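Local atomic coordinates of putative short-chain dehydrogenase/reductase (Burkholderia xenovorans, PDB entry 5JY1), a protein that binds NAD and probably works as an NAD(P)-dependent oxidoreductase of the short-chain dehydrogenase/reductase family, perhaps reducing 3-oxoacyl groups on acyl carrier protein. Residues V41-I46 / S65-T70; D71-A76 / T119-L124; S151-T156 / D163-K168. All blocks are in the same frame, centred on the assembly; numbering follows the deposited sequence.

Contact 1: residues V41-I46 / S65-T70; sequences VIIAEI and SLFVKT. With NAD (nicotinamide-adenine-dinucleotide), chain E.
V41 O takes two hydrogen bonds from the neighbouring strand, one from L66 N and one from the hydroxyl of S65, whose OG lies 2.9 Å from V41 O. The parallel ladder continues with I43 bonded to strand 65-69 through both its N and its O: the N reaches L66 O at 2.9 Å, nearly straight at 169°, and the O receives V68 N. At the strand ends T70 N bonds to E45 O from well above the carbonyl plane. T70 OG1 bonds back to V68 O (2.8 Å) and lies 3.5 Å from A44 CB.

Apolar contacts line both faces. On one, I42 runs alongside L66, CD1 against L66 CB at 3.7 Å, while its other branch, CG2, meets V68 CG2; helix 75-89 covers I42. On the other, I43 CG2 faces F67 CD1 at 4.4 Å. The F67 ring, its CG anti to the backbone N (chi1 164°), also makes a ring-to-carbonyl approach, CE1 lying 3.4 Å from E45 O.

Polar contacts to NAD gather at the C-terminal end. The carboxylate of E45 spans the adenosine ribose diol, OE1 taking O3B (2.7 Å) and OE2 taking O2B in a very short bond; N47 N and G23 N also bond to this carboxylate. I46 CG2 packs on the adenine. An acid gripping both ribose hydroxyls where NADP would carry its 2'-phosphate is consistent with a preference for NAD.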
loop_
_atom_site.group_PDB
_atom_site.type_symbol
_atom_site.label_atom_id
_atom_site.label_comp_id
_atom_site.label_asym_id
_atom_site.label_seq_id
_atom_site.Cartn_x
_atom_site.Cartn_y
_atom_site.Cartn_z
ATOM N N VAL A 41 -5.566 34.021 3.099
ATOM C CA VAL A 41 -5.063 33.140 2.049
ATOM C C VAL A 41 -4.190 33.936 1.090
ATOM O O VAL A 41 -4.671 34.866 0.430
ATOM C CB VAL A 41 -6.203 32.446 1.294
ATOM C CG1 VAL A 41 -5.620 31.401 0.362
ATOM C CG2 VAL A 41 -7.190 31.801 2.288
ATOM N N ILE A 42 -2.926 33.534 0.980
ATOM C CA ILE A 42 -2.035 34.058 -0.051
ATOM C C ILE A 42 -2.255 33.280 -1.342
ATOM O O ILE A 42 -2.124 32.049 -1.378
ATOM C CB ILE A 42 -0.569 33.983 0.388
ATOM C CG1 ILE A 42 -0.332 34.874 1.605
ATOM C CG2 ILE A 42 0.345 34.417 -0.769
ATOM C CD1 ILE A 42 -0.497 36.360 1.306
ATOM N N ILE A 43 -2.583 34.002 -2.409
ATOM C CA ILE A 43 -2.846 33.402 -3.716
ATOM C C ILE A 43 -1.515 33.463 -4.455
ATOM O O ILE A 43 -1.171 34.469 -5.074
ATOM C CB ILE A 43 -3.963 34.133 -4.466
ATOM C CG1 ILE A 43 -5.233 34.232 -3.606
ATOM C CG2 ILE A 43 -4.271 33.445 -5.797
ATOM C CD1 ILE A 43 -5.750 32.893 -3.084
ATOM N N ALA A 44 -0.735 32.386 -4.347
ATOM C CA ALA A 44 0.621 32.359 -4.900
ATOM C C ALA A 44 0.554 31.787 -6.311
ATOM O O ALA A 44 0.761 30.594 -6.536
ATOM C CB ALA A 44 1.553 31.563 -3.995
ATOM N N GLU A 45 0.294 32.667 -7.279
ATOM C CA GLU A 45 -0.132 32.293 -8.623
ATOM C C GLU A 45 0.678 33.070 -9.660
ATOM O O GLU A 45 0.979 34.250 -9.461
ATOM C CB GLU A 45 -1.650 32.568 -8.770
ATOM C CG GLU A 45 -2.209 32.500 -10.175
ATOM C CD GLU A 45 -2.068 31.134 -10.802
ATOM O OE1 GLU A 45 -2.534 30.137 -10.198
ATOM O OE2 GLU A 45 -1.479 31.058 -11.899
ATOM N N ILE A 46 1.040 32.407 -10.767
ATOM C CA ILE A 46 1.841 33.074 -11.801
ATOM C C ILE A 46 0.969 33.904 -12.748
ATOM O O ILE A 46 1.430 34.920 -13.295
ATOM C CB ILE A 46 2.687 32.040 -12.571
ATOM C CG1 ILE A 46 3.789 32.725 -13.386
ATOM C CG2 ILE A 46 1.802 31.169 -13.469
ATOM C CD1 ILE A 46 4.853 31.765 -13.895
ATOM N N SER A 65 -7.552 37.848 1.921
ATOM C CA SER A 65 -6.710 37.245 0.897
ATOM C C SER A 65 -5.747 38.292 0.354
ATOM O O SER A 65 -5.995 39.494 0.449
ATOM C CB SER A 65 -7.563 36.657 -0.234
ATOM O OG SER A 65 -6.777 35.942 -1.163
ATOM N N LEU A 66 -4.641 37.811 -0.211
ATOM C CA LEU A 66 -3.691 38.674 -0.909
ATOM C C LEU A 66 -3.098 37.899 -2.073
ATOM O O LEU A 66 -2.515 36.827 -1.880
ATOM C CB LEU A 66 -2.578 39.165 0.023
ATOM C CG LEU A 66 -1.543 40.091 -0.632
ATOM C CD1 LEU A 66 -2.183 41.413 -1.039
ATOM C CD2 LEU A 66 -0.360 40.329 0.278
ATOM N N PHE A 67 -3.237 38.444 -3.274
ATOM C CA PHE A 67 -2.548 37.883 -4.423
ATOM C C PHE A 67 -1.080 38.279 -4.369
ATOM O O PHE A 67 -0.752 39.462 -4.205
ATOM C CB PHE A 67 -3.167 38.371 -5.732
ATOM C CG PHE A 67 -2.281 38.145 -6.924
ATOM C CD1 PHE A 67 -2.072 36.863 -7.414
ATOM C CD2 PHE A 67 -1.626 39.204 -7.531
ATOM C CE1 PHE A 67 -1.253 36.646 -8.501
ATOM C CE2 PHE A 67 -0.800 38.993 -8.621
ATOM C CZ PHE A 67 -0.615 37.706 -9.107
ATOM N N VAL A 68 -0.200 37.290 -4.492
ATOM C CA VAL A 68 1.240 37.518 -4.578
ATOM C C VAL A 68 1.727 36.771 -5.809
ATOM O O VAL A 68 1.705 35.533 -5.835
ATOM C CB VAL A 68 1.983 37.046 -3.320
ATOM C CG1 VAL A 68 3.478 37.325 -3.453
ATOM C CG2 VAL A 68 1.419 37.743 -2.079
ATOM N N LYS A 69 2.139 37.514 -6.839
ATOM C CA LYS A 69 2.638 36.860 -8.038
ATOM C C LYS A 69 3.835 35.990 -7.673
ATOM O O LYS A 69 4.787 36.456 -7.034
ATOM C CB LYS A 69 3.010 37.888 -9.112
ATOM C CG LYS A 69 3.212 37.254 -10.482
ATOM C CD LYS A 69 3.690 38.262 -11.531
ATOM C CE LYS A 69 2.560 39.145 -12.038
ATOM N NZ LYS A 69 3.027 40.166 -13.020
ATOM N N THR A 70 3.766 34.718 -8.070
ATOM C CA THR A 70 4.718 33.688 -7.673
ATOM C C THR A 70 4.947 32.742 -8.838
ATOM O O THR A 70 3.986 32.268 -9.451
ATOM C CB THR A 70 4.201 32.894 -6.462
ATOM O OG1 THR A 70 3.896 33.793 -5.393
ATOM C CG2 THR A 70 5.242 31.893 -5.978
HETATM P PA NAD E . -4.979 23.459 -13.157
HETATM O O1A NAD E . -4.244 23.254 -14.447
HETATM O O2A NAD E . -6.479 23.646 -13.334
HETATM O O5B NAD E . -4.351 24.756 -12.311
HETATM C C5B NAD E . -2.971 24.846 -12.262
HETATM C C4B NAD E . -2.595 26.230 -11.592
HETATM O O4B NAD E . -1.316 26.272 -11.434
HETATM C C3B NAD E . -2.952 27.377 -12.600
HETATM O O3B NAD E . -3.640 28.395 -11.941
HETATM C C2B NAD E . -1.597 27.833 -13.087
HETATM O O2B NAD E . -1.654 29.248 -13.608
HETATM C C1B NAD E . -0.860 27.708 -11.999
HETATM N N9A NAD E . 0.554 27.654 -12.322
HETATM C C8A NAD E . 1.096 27.041 -13.377
HETATM N N7A NAD E . 2.401 27.222 -13.325
HETATM C C5A NAD E . 2.670 27.949 -12.237
HETATM C C6A NAD E . 3.883 28.420 -11.731
HETATM N N6A NAD E . 5.283 28.327 -12.120
HETATM N N1A NAD E . 3.894 29.131 -10.620
HETATM C C2A NAD E . 2.713 29.402 -9.971
HETATM N N3A NAD E . 1.530 28.957 -10.459
HETATM C C4A NAD E . 1.529 28.214 -11.611
HETATM O O3 NAD E . -4.672 22.154 -12.194
HETATM P PN NAD E . -5.725 21.226 -11.362
HETATM O O1N NAD E . -6.431 20.289 -12.329
HETATM O O2N NAD E . -6.773 22.034 -10.574
HETATM O O5D NAD E . -4.809 20.292 -10.346
HETATM C C5D NAD E . -4.240 20.894 -9.184
HETATM C C4D NAD E . -3.357 19.852 -8.422
HETATM O O4D NAD E . -4.015 18.702 -8.284
HETATM C C3D NAD E . -2.123 19.535 -9.273
HETATM O O3D NAD E . -1.041 19.324 -8.499
HETATM C C2D NAD E . -2.528 18.229 -9.998
HETATM O O2D NAD E . -1.277 17.556 -10.440
HETATM C C1D NAD E . -3.194 17.566 -9.076
HETATM N N1N NAD E . -4.146 16.620 -9.637
HETATM C C2N NAD E . -5.334 17.044 -10.145
HETATM C C3N NAD E . -6.247 16.135 -10.687
HETATM C C7N NAD E . -7.567 16.595 -11.259
HETATM O O7N NAD E . -8.431 15.785 -11.557
HETATM N N7N NAD E . -7.815 17.969 -11.458
HETATM C C4N NAD E . -5.937 14.799 -10.704
HETATM C C5N NAD E . -4.761 14.373 -10.195
HETATM C C6N NAD E . -3.852 15.291 -9.649
#

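Contact 2: residues D71-A76 / T119-L124; sequences DVTSKA and TLTTSL. With NAD (nicotinamide-adenine-dinucleotide), chain E.
V72 and T73 meet T121 and T122, bringing the loop that follows strand 64-69 against one side of helix 113-141 without a hydrogen bond between the segments. D71, first in the loop, prepares it. Its OD1 accepts T73 N at 3.0 Å, an Asx turn, and also the T73 hydroxyl in a very short bond, OG1 lying 2.5 Å away. Both donors come from the same face of the carboxylate plane, and the two bonds together would hold T73 in this rotation, while OD1 also takes a weak bond from the adenine amino group, NAD N6A. S77 OG holds the backbone N of D71.

V72 reads the next position of the base: its N donates to NAD N1A at 3.1 Å, almost straight at 172°. Its CG2 lies 3.5 Å from both N1A and N6A of NAD, and the same methyl looks across at T122 O (4.1 Å).

T73 gives the larger share of the loop's touching surface. Its OG1 sits between the backbone N and the carbonyl carbon (chi1 67°), which faces the hydroxyl toward D71 and leaves the methyl for the helix. T73 CG2 lies side by side with T122 CG2 at 3.7 Å, the two side chains pointing the same way, and T73 CB meets T121 CG2 at 3.8 Å. The T121 hydroxyl instead bonds to E117 O within its own helix.

S74 closes a type I turn from D71 and N-caps helix 75-89, with a weak bond from S77 N to its OG; K75 then forms a salt bridge with D113 of the second subunit. The adenine-binding loop, leaving strand 64-69, thus rests on helix 113-141, which packs on helix 162-182, S123 touching K168, and also meets the second subunit.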
loop_
_atom_site.group_PDB
_atom_site.type_symbol
_atom_site.label_atom_id
_atom_site.label_comp_id
_atom_site.label_asym_id
_atom_site.label_seq_id
_atom_site.Cartn_x
_atom_site.Cartn_y
_atom_site.Cartn_z
ATOM N N ASP A 71 6.218 32.464 -9.131
ATOM C CA ASP A 71 6.626 31.479 -10.130
ATOM C C ASP A 71 7.322 30.359 -9.366
ATOM O O ASP A 71 8.466 30.528 -8.930
ATOM C CB ASP A 71 7.554 32.117 -11.167
ATOM C CG ASP A 71 7.984 31.148 -12.270
ATOM O OD1 ASP A 71 7.825 29.922 -12.114
ATOM O OD2 ASP A 71 8.510 31.623 -13.304
ATOM N N VAL A 72 6.642 29.215 -9.214
ATOM C CA VAL A 72 7.158 28.138 -8.371
ATOM C C VAL A 72 8.324 27.405 -9.028
ATOM O O VAL A 72 8.899 26.498 -8.421
ATOM C CB VAL A 72 6.057 27.133 -7.979
ATOM C CG1 VAL A 72 4.931 27.841 -7.207
ATOM C CG2 VAL A 72 5.518 26.401 -9.204
ATOM N N THR A 73 8.690 27.781 -10.258
ATOM C CA THR A 73 9.941 27.280 -10.822
ATOM C C THR A 73 11.151 28.059 -10.321
ATOM O O THR A 73 12.285 27.693 -10.653
ATOM C CB THR A 73 9.904 27.306 -12.356
ATOM O OG1 THR A 73 9.871 28.658 -12.822
ATOM C CG2 THR A 73 8.683 26.556 -12.884
ATOM N N SER A 74 10.944 29.099 -9.506
ATOM C CA SER A 74 12.025 29.928 -8.990
ATOM C C SER A 74 12.026 29.874 -7.473
ATOM O O SER A 74 11.066 30.313 -6.830
ATOM C CB SER A 74 11.890 31.375 -9.461
ATOM O OG SER A 74 12.797 32.200 -8.743
ATOM N N LYS A 75 13.112 29.349 -6.907
ATOM C CA LYS A 75 13.270 29.308 -5.459
ATOM C C LYS A 75 13.102 30.695 -4.838
ATOM O O LYS A 75 12.424 30.852 -3.816
ATOM C CB LYS A 75 14.647 28.735 -5.133
ATOM C CG LYS A 75 14.973 28.659 -3.668
ATOM C CD LYS A 75 16.409 28.193 -3.501
ATOM C CE LYS A 75 16.718 27.794 -2.076
ATOM N NZ LYS A 75 18.104 27.240 -2.011
ATOM N N ALA A 76 13.715 31.713 -5.445
ATOM C CA ALA A 76 13.623 33.062 -4.890
ATOM C C ALA A 76 12.182 33.555 -4.856
ATOM O O ALA A 76 11.770 34.208 -3.894
ATOM C CB ALA A 76 14.497 34.029 -5.691
ATOM N N THR A 119 8.758 18.849 -15.518
ATOM C CA THR A 119 7.803 18.308 -14.560
ATOM C C THR A 119 8.429 18.155 -13.177
ATOM O O THR A 119 7.784 18.453 -12.168
ATOM C CB THR A 119 7.254 16.974 -15.066
ATOM O OG1 THR A 119 6.533 17.199 -16.285
ATOM C CG2 THR A 119 6.310 16.382 -14.057
ATOM N N LEU A 120 9.689 17.716 -13.106
ATOM C CA LEU A 120 10.377 17.679 -11.817
ATOM C C LEU A 120 10.475 19.075 -11.204
ATOM O O LEU A 120 10.310 19.237 -9.988
ATOM C CB LEU A 120 11.772 17.063 -11.975
ATOM C CG LEU A 120 11.833 15.550 -12.202
ATOM C CD1 LEU A 120 13.252 15.159 -12.560
ATOM C CD2 LEU A 120 11.359 14.763 -10.973
ATOM N N THR A 121 10.708 20.101 -12.030
ATOM C CA THR A 121 10.813 21.461 -11.501
ATOM C C THR A 121 9.472 21.958 -10.968
ATOM O O THR A 121 9.391 22.447 -9.833
ATOM C CB THR A 121 11.339 22.419 -12.571
ATOM O OG1 THR A 121 12.628 21.985 -13.029
ATOM C CG2 THR A 121 11.448 23.842 -12.008
ATOM N N THR A 122 8.405 21.847 -11.771
ATOM C CA THR A 122 7.141 22.480 -11.392
ATOM C C THR A 122 6.415 21.711 -10.298
ATOM O O THR A 122 5.646 22.304 -9.532
ATOM C CB THR A 122 6.213 22.644 -12.602
ATOM O OG1 THR A 122 5.853 21.354 -13.119
ATOM C CG2 THR A 122 6.881 23.457 -13.693
ATOM N N SER A 123 6.624 20.401 -10.211
ATOM C CA SER A 123 6.026 19.614 -9.142
ATOM C C SER A 123 6.993 19.422 -7.978
ATOM O O SER A 123 6.761 19.935 -6.877
ATOM C CB SER A 123 5.547 18.259 -9.684
ATOM O OG SER A 123 4.481 18.444 -10.604
ATOM N N LEU A 124 8.114 18.745 -8.218
ATOM C CA LEU A 124 8.922 18.276 -7.096
ATOM C C LEU A 124 9.751 19.401 -6.489
ATOM O O LEU A 124 9.691 19.634 -5.279
ATOM C CB LEU A 124 9.818 17.119 -7.542
ATOM C CG LEU A 124 10.606 16.420 -6.439
ATOM C CD1 LEU A 124 9.666 15.947 -5.336
ATOM C CD2 LEU A 124 11.397 15.243 -7.024
HETATM P PA NAD E . -4.979 23.459 -13.157
HETATM O O1A NAD E . -4.244 23.254 -14.447
HETATM O O2A NAD E . -6.479 23.646 -13.334
HETATM O O5B NAD E . -4.351 24.756 -12.311
HETATM C C5B NAD E . -2.971 24.846 -12.262
HETATM C C4B NAD E . -2.595 26.230 -11.592
HETATM O O4B NAD E . -1.316 26.272 -11.434
HETATM C C3B NAD E . -2.952 27.377 -12.600
HETATM O O3B NAD E . -3.640 28.395 -11.941
HETATM C C2B NAD E . -1.597 27.833 -13.087
HETATM O O2B NAD E . -1.654 29.248 -13.608
HETATM C C1B NAD E . -0.860 27.708 -11.999
HETATM N N9A NAD E . 0.554 27.654 -12.322
HETATM C C8A NAD E . 1.096 27.041 -13.377
HETATM N N7A NAD E . 2.401 27.222 -13.325
HETATM C C5A NAD E . 2.670 27.949 -12.237
HETATM C C6A NAD E . 3.883 28.420 -11.731
HETATM N N6A NAD E . 5.283 28.327 -12.120
HETATM N N1A NAD E . 3.894 29.131 -10.620
HETATM C C2A NAD E . 2.713 29.402 -9.971
HETATM N N3A NAD E . 1.530 28.957 -10.459
HETATM C C4A NAD E . 1.529 28.214 -11.611
HETATM O O3 NAD E . -4.672 22.154 -12.194
HETATM P PN NAD E . -5.725 21.226 -11.362
HETATM O O1N NAD E . -6.431 20.289 -12.329
HETATM O O2N NAD E . -6.773 22.034 -10.574
HETATM O O5D NAD E . -4.809 20.292 -10.346
HETATM C C5D NAD E . -4.240 20.894 -9.184
HETATM C C4D NAD E . -3.357 19.852 -8.422
HETATM O O4D NAD E . -4.015 18.702 -8.284
HETATM C C3D NAD E . -2.123 19.535 -9.273
HETATM O O3D NAD E . -1.041 19.324 -8.499
HETATM C C2D NAD E . -2.528 18.229 -9.998
HETATM O O2D NAD E . -1.277 17.556 -10.440
HETATM C C1D NAD E . -3.194 17.566 -9.076
HETATM N N1N NAD E . -4.146 16.620 -9.637
HETATM C C2N NAD E . -5.334 17.044 -10.145
HETATM C C3N NAD E . -6.247 16.135 -10.687
HETATM C C7N NAD E . -7.567 16.595 -11.259
HETATM O O7N NAD E . -8.431 15.785 -11.557
HETATM N N7N NAD E . -7.815 17.969 -11.458
HETATM C C4N NAD E . -5.937 14.799 -10.704
HETATM C C5N NAD E . -4.761 14.373 -10.195
HETATM C C6N NAD E . -3.852 15.291 -9.649
#

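Contact 3: residues S151-T156 / D163-K168; sequences SIDTET and DYNTAK. With NAD (nicotinamide-adenine-dinucleotide), chain E; ACT (acetate ion), chain H.
Y164 reaches from helix 162-182 to S151 at the start of the facing loop. Its CB leaves the helix with CG anti to the backbone N (chi1 177°), carrying the ring out toward the nicotinamide ribose. Along one edge of the ring, CD2 and CE2 pass the D153 carboxylate, CE2 at 3.9 Å from D153 OD2, the two planes standing 74° apart. CE2 then meets S151, whose OG lies in the ring plane at the edge, 3.6 Å away. On one face K168 CG sits over the ring centre, 3.8 Å above it. The other edge carbon, CE1, approaches NAD O2D and an acetate oxygen. At the tip, Y164 OH is 2.7 Å from NAD O2D and a very short 2.5 Å from OXT of the acetate, probably from the crystallisation liquor; S151 CB packs against Y164 OH.

Further from the cofactor, T154 CG2 presses on K168 CB at a tight 3.4 Å, and N165 OD1 lies 3.1 Å from D153 CB. N165 ND2 bonds to A158 O and to S177 OG of the second subunit, while H161 holds D153 OD2. S151 OG accepts D153 N in a capping bond, and its carbonyl takes both N and OG1 of T154, fixing the turn into helix 153-156. A water joins S151 OG to the acetate, with a weak bond to D153 OD2.

K168 runs past the ring to bring NZ to NAD O3D (2.9 Å), NZ also bonding to F149 O. S151 with Y164 and K168, the last two spaced as YxxxK, match the Ser-Tyr-Lys catalytic residues of the family, and acetate beside the tyrosine hydroxyl may mark where a substrate carbonyl would lie.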
loop_
_atom_site.group_PDB
_atom_site.type_symbol
_atom_site.label_atom_id
_atom_site.label_comp_id
_atom_site.label_asym_id
_atom_site.label_seq_id
_atom_site.Cartn_x
_atom_site.Cartn_y
_atom_site.Cartn_z
ATOM N N SER A 151 -1.061 12.098 -7.321
ATOM C CA SER A 151 -2.085 11.680 -8.260
ATOM C C SER A 151 -2.241 10.169 -8.240
ATOM O O SER A 151 -1.271 9.425 -8.056
ATOM C CB SER A 151 -1.763 12.144 -9.688
ATOM O OG SER A 151 -2.726 11.639 -10.608
ATOM N N ILE A 152 -3.479 9.726 -8.465
ATOM C CA ILE A 152 -3.760 8.312 -8.691
ATOM C C ILE A 152 -2.952 7.767 -9.864
ATOM O O ILE A 152 -2.680 6.561 -9.920
ATOM C CB ILE A 152 -5.280 8.113 -8.903
ATOM C CG1 ILE A 152 -5.640 6.630 -8.961
ATOM C CG2 ILE A 152 -5.734 8.783 -10.190
ATOM C CD1 ILE A 152 -7.123 6.388 -9.025
ATOM N N ASP A 153 -2.542 8.636 -10.800
ATOM C CA ASP A 153 -1.717 8.188 -11.923
ATOM C C ASP A 153 -0.399 7.576 -11.459
ATOM O O ASP A 153 0.166 6.723 -12.162
ATOM C CB ASP A 153 -1.426 9.355 -12.873
ATOM C CG ASP A 153 -2.633 9.768 -13.709
ATOM O OD1 ASP A 153 -3.706 9.116 -13.648
ATOM O OD2 ASP A 153 -2.481 10.749 -14.463
ATOM N N THR A 154 0.129 8.013 -10.305
ATOM C CA THR A 154 1.373 7.439 -9.789
ATOM C C THR A 154 1.195 6.002 -9.354
ATOM O O THR A 154 2.192 5.283 -9.215
ATOM C CB THR A 154 1.910 8.211 -8.579
ATOM O OG1 THR A 154 1.036 8.003 -7.454
ATOM C CG2 THR A 154 1.995 9.683 -8.872
ATOM N N GLU A 155 -0.041 5.590 -9.088
ATOM C CA GLU A 155 -0.343 4.253 -8.613
ATOM C C GLU A 155 -0.806 3.325 -9.727
ATOM O O GLU A 155 -0.581 2.110 -9.646
ATOM C CB GLU A 155 -1.406 4.339 -7.504
ATOM C CG GLU A 155 -0.848 5.010 -6.252
ATOM C CD GLU A 155 -1.883 5.683 -5.366
ATOM O OE1 GLU A 155 -3.019 5.927 -5.825
ATOM O OE2 GLU A 155 -1.529 6.004 -4.205
ATOM N N THR A 156 -1.433 3.867 -10.771
ATOM C CA THR A 156 -1.805 3.056 -11.924
ATOM C C THR A 156 -0.733 3.050 -13.000
ATOM O O THR A 156 -0.854 2.283 -13.962
ATOM C CB THR A 156 -3.119 3.542 -12.555
ATOM O OG1 THR A 156 -2.925 4.846 -13.128
ATOM C CG2 THR A 156 -4.230 3.629 -11.519
ATOM N N ASP A 163 6.396 11.139 -17.043
ATOM C CA ASP A 163 7.157 12.144 -16.300
ATOM C C ASP A 163 6.377 12.642 -15.089
ATOM O O ASP A 163 6.925 12.773 -13.989
ATOM C CB ASP A 163 7.548 13.308 -17.228
ATOM C CG ASP A 163 6.359 13.908 -17.984
ATOM O OD1 ASP A 163 5.351 13.215 -18.224
ATOM O OD2 ASP A 163 6.434 15.095 -18.358
ATOM N N TYR A 164 5.093 12.941 -15.284
ATOM C CA TYR A 164 4.213 13.336 -14.195
ATOM C C TYR A 164 4.169 12.272 -13.102
ATOM O O TYR A 164 4.308 12.578 -11.908
ATOM C CB TYR A 164 2.832 13.590 -14.791
ATOM C CG TYR A 164 1.728 13.948 -13.846
ATOM C CD1 TYR A 164 1.558 15.254 -13.415
ATOM C CD2 TYR A 164 0.811 12.991 -13.432
ATOM C CE1 TYR A 164 0.528 15.594 -12.566
ATOM C CE2 TYR A 164 -0.227 13.322 -12.588
ATOM C CZ TYR A 164 -0.361 14.624 -12.159
ATOM O OH TYR A 164 -1.390 14.968 -11.319
ATOM N N ASN A 165 4.003 11.005 -13.500
ATOM C CA ASN A 165 3.916 9.912 -12.531
ATOM C C ASN A 165 5.184 9.808 -11.698
ATOM O O ASN A 165 5.128 9.538 -10.493
ATOM C CB ASN A 165 3.663 8.576 -13.241
ATOM C CG ASN A 165 2.406 8.572 -14.085
ATOM O OD1 ASN A 165 1.490 9.384 -13.888
ATOM N ND2 ASN A 165 2.348 7.646 -15.041
ATOM N N THR A 166 6.340 10.005 -12.335
ATOM C CA THR A 166 7.618 9.957 -11.636
ATOM C C THR A 166 7.742 11.099 -10.634
ATOM O O THR A 166 8.084 10.881 -9.466
ATOM C CB THR A 166 8.743 10.008 -12.666
ATOM O OG1 THR A 166 8.654 8.842 -13.497
ATOM C CG2 THR A 166 10.108 10.057 -11.990
ATOM N N ALA A 167 7.456 12.326 -11.073
ATOM C CA ALA A 167 7.612 13.482 -10.189
ATOM C C ALA A 167 6.631 13.426 -9.024
ATOM O O ALA A 167 7.009 13.692 -7.875
ATOM C CB ALA A 167 7.432 14.777 -10.979
ATOM N N LYS A 168 5.374 13.063 -9.293
ATOM C CA LYS A 168 4.381 13.010 -8.221
ATOM C C LYS A 168 4.646 11.853 -7.260
ATOM O O LYS A 168 4.330 11.953 -6.068
ATOM C CB LYS A 168 2.970 12.923 -8.813
ATOM C CG LYS A 168 2.488 14.185 -9.551
ATOM C CD LYS A 168 2.382 15.380 -8.611
ATOM C CE LYS A 168 1.464 16.455 -9.193
ATOM N NZ LYS A 168 1.213 17.558 -8.211
HETATM P PA NAD E . -4.979 23.459 -13.157
HETATM O O1A NAD E . -4.244 23.254 -14.447
HETATM O O2A NAD E . -6.479 23.646 -13.334
HETATM O O5B NAD E . -4.351 24.756 -12.311
HETATM C C5B NAD E . -2.971 24.846 -12.262
HETATM C C4B NAD E . -2.595 26.230 -11.592
HETATM O O4B NAD E . -1.316 26.272 -11.434
HETATM C C3B NAD E . -2.952 27.377 -12.600
HETATM O O3B NAD E . -3.640 28.395 -11.941
HETATM C C2B NAD E . -1.597 27.833 -13.087
HETATM O O2B NAD E . -1.654 29.248 -13.608
HETATM C C1B NAD E . -0.860 27.708 -11.999
HETATM N N9A NAD E . 0.554 27.654 -12.322
HETATM C C8A NAD E . 1.096 27.041 -13.377
HETATM N N7A NAD E . 2.401 27.222 -13.325
HETATM C C5A NAD E . 2.670 27.949 -12.237
HETATM C C6A NAD E . 3.883 28.420 -11.731
HETATM N N6A NAD E . 5.283 28.327 -12.120
HETATM N N1A NAD E . 3.894 29.131 -10.620
HETATM C C2A NAD E . 2.713 29.402 -9.971
HETATM N N3A NAD E . 1.530 28.957 -10.459
HETATM C C4A NAD E . 1.529 28.214 -11.611
HETATM O O3 NAD E . -4.672 22.154 -12.194
HETATM P PN NAD E . -5.725 21.226 -11.362
HETATM O O1N NAD E . -6.431 20.289 -12.329
HETATM O O2N NAD E . -6.773 22.034 -10.574
HETATM O O5D NAD E . -4.809 20.292 -10.346
HETATM C C5D NAD E . -4.240 20.894 -9.184
HETATM C C4D NAD E . -3.357 19.852 -8.422
HETATM O O4D NAD E . -4.015 18.702 -8.284
HETATM C C3D NAD E . -2.123 19.535 -9.273
HETATM O O3D NAD E . -1.041 19.324 -8.499
HETATM C C2D NAD E . -2.528 18.229 -9.998
HETATM O O2D NAD E . -1.277 17.556 -10.440
HETATM C C1D NAD E . -3.194 17.566 -9.076
HETATM N N1N NAD E . -4.146 16.620 -9.637
HETATM C C2N NAD E . -5.334 17.044 -10.145
HETATM C C3N NAD E . -6.247 16.135 -10.687
HETATM C C7N NAD E . -7.567 16.595 -11.259
HETATM O O7N NAD E . -8.431 15.785 -11.557
HETATM N N7N NAD E . -7.815 17.969 -11.458
HETATM C C4N NAD E . -5.937 14.799 -10.704
HETATM C C5N NAD E . -4.761 14.373 -10.195
HETATM C C6N NAD E . -3.852 15.291 -9.649
HETATM C C ACT H . -3.710 16.554 -13.427
HETATM O O ACT H . -4.076 15.467 -13.918
HETATM O OXT ACT H . -2.675 16.511 -12.728
HETATM C CH3 ACT H . -4.466 17.828 -13.663
HETATM O O HOH W 1 -3.540 12.806 -12.975
#

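In the fold
The three contacts follow one another along the chain and line up along a single extended NAD. Contact 1 holds the adenosine ribose, contact 2 reads the edge of the adenine, and contact 3 meets the nicotinamide ribose. Contacts 1 and 2, with centres 16 Å apart, join beside the adenine, where I46 CD1 packs on D71 CG at 3.6 Å. Contacts 2 and 3, 17 Å between centres, are tied by helix packing and a probable hydrogen bond between T119 OG1 and D163 OD2 (3.0 Å). Contacts 1 and 3 lie on opposite sides of the chain's centre, their nearest atoms about 13 Å apart, and are bridged by the cofactor.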